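Local coordinates for ABC transporter periplasmic substrate-binding protein (PDB 5MY5) that probably binds tungstate in the periplasm with high selectivity and delivers it to an ABC transporter for uptake into the cell, at residues V81-P84 and A85-K88. The protein carries 2 engineered substitutions. Numbering follows the deposited sequence.
Sequences VHAP and AAEK
The carboxylate of Glu-87 lies between Val-81 and Pro-84. CG2 of Val-81 lies beneath one face, offset toward the CG and OE2 side, 3.7 Å from Glu-87 CD, while CD of Pro-84 stands over the opposite face, more loosely, 4.4 Å from Glu-87 OE2. At the edge, the backbone N of Ala-83 donates to Glu-87 OE2 from the anti side (2.8 Å), 21° out of the carboxylate plane. The other oxygen, OE1, makes a salt bridge with Arg-99, so both ends of this buried group are held and its rotation is probably fixed. The Glu-87 side chain reaches the loop because CG is anti to its own carbonyl carbon (chi1 -64°) and the chain runs extended beyond it, sliding past Val-81 in the opposite direction. On the way, CG passes 3.1 Å from O of Ala-83. O of Ala-83 also accepts the N-H of Glu-87 (N to O 2.8 Å), pairing the two residues through two bonds of opposite sense. One residue on, Lys-88 N donates to Pro-84 O at 3.0 Å. A carboxylate so near the amino end of a helix should interact favourably with the helix dipole. With proline in the first turn, the backbone N-H of the N-cap residue Ala-83 is taken up by the glutamate four residues on, at the turn from strand 78-81 into helix 84-92 in a periplasmic binding protein fold.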
loop_
_atom_site.group_PDB
_atom_site.type_symbol
_atom_site.label_atom_id
_atom_site.label_comp_id
_atom_site.label_asym_id
_atom_site.label_seq_id
_atom_site.Cartn_x
_atom_site.Cartn_y
_atom_site.Cartn_z
ATOM N N VAL A 81 -0.363 9.391 -1.575
ATOM C CA VAL A 81 0.739 8.478 -1.211
ATOM C C VAL A 81 0.379 7.730 0.061
ATOM O O VAL A 81 -0.733 7.905 0.586
ATOM C CB VAL A 81 2.095 9.212 -1.046
ATOM C CG1 VAL A 81 2.592 9.712 -2.420
ATOM C CG2 VAL A 81 1.922 10.358 -0.122
ATOM N N HIS A 82 1.287 6.844 0.471
ATOM C CA HIS A 82 0.974 5.929 1.582
ATOM C C HIS A 82 2.222 5.626 2.387
ATOM O O HIS A 82 2.658 4.464 2.468
ATOM C CB HIS A 82 0.307 4.654 1.055
ATOM C CG HIS A 82 0.979 4.073 -0.134
ATOM N ND1 HIS A 82 1.932 3.100 -0.041
ATOM C CD2 HIS A 82 0.855 4.344 -1.471
ATOM C CE1 HIS A 82 2.372 2.783 -1.255
ATOM N NE2 HIS A 82 1.735 3.539 -2.150
ATOM N N ALA A 83 2.790 6.699 2.901
ATOM C CA ALA A 83 4.052 6.648 3.657
ATOM C C ALA A 83 4.100 7.739 4.762
ATOM O O ALA A 83 4.668 8.806 4.607
ATOM C CB ALA A 83 5.213 6.768 2.690
ATOM N N PRO A 84 3.449 7.391 5.886
ATOM C CA PRO A 84 3.153 8.432 6.875
ATOM C C PRO A 84 4.372 9.241 7.375
ATOM O O PRO A 84 4.284 10.422 7.444
ATOM C CB PRO A 84 2.434 7.642 7.977
ATOM C CG PRO A 84 1.779 6.485 7.254
ATOM C CD PRO A 84 2.702 6.161 6.139
ATOM N N ALA A 85 5.493 8.604 7.685
ATOM C CA ALA A 85 6.659 9.385 8.169
ATOM C C ALA A 85 7.199 10.355 7.133
ATOM O O ALA A 85 7.473 11.522 7.445
ATOM C CB ALA A 85 7.794 8.467 8.669
ATOM N N ALA A 86 7.350 9.870 5.885
ATOM C CA ALA A 86 7.836 10.735 4.822
ATOM C C ALA A 86 6.803 11.850 4.544
ATOM O O ALA A 86 7.184 12.946 4.228
ATOM C CB ALA A 86 8.038 9.926 3.623
ATOM N N GLU A 87 5.515 11.499 4.629
ATOM C CA GLU A 87 4.503 12.510 4.435
ATOM C C GLU A 87 4.559 13.667 5.482
ATOM O O GLU A 87 4.463 14.854 5.174
ATOM C CB GLU A 87 3.121 11.917 4.439
ATOM C CG GLU A 87 2.842 10.947 3.291
ATOM C CD GLU A 87 1.524 10.220 3.525
ATOM O OE1 GLU A 87 0.618 10.912 4.083
ATOM O OE2 GLU A 87 1.308 9.048 3.150
ATOM N N LYS A 88 4.766 13.245 6.736
ATOM C CA LYS A 88 4.926 14.238 7.829
ATOM C C LYS A 88 6.163 15.166 7.610
ATOM O O LYS A 88 6.093 16.400 7.739
ATOM C CB LYS A 88 4.955 13.586 9.201
ATOM C CG LYS A 88 3.670 12.979 9.635
ATOM C CD LYS A 88 3.926 12.076 10.818
ATOM C CE LYS A 88 2.636 11.458 11.313
ATOM N NZ LYS A 88 2.954 10.201 12.036
#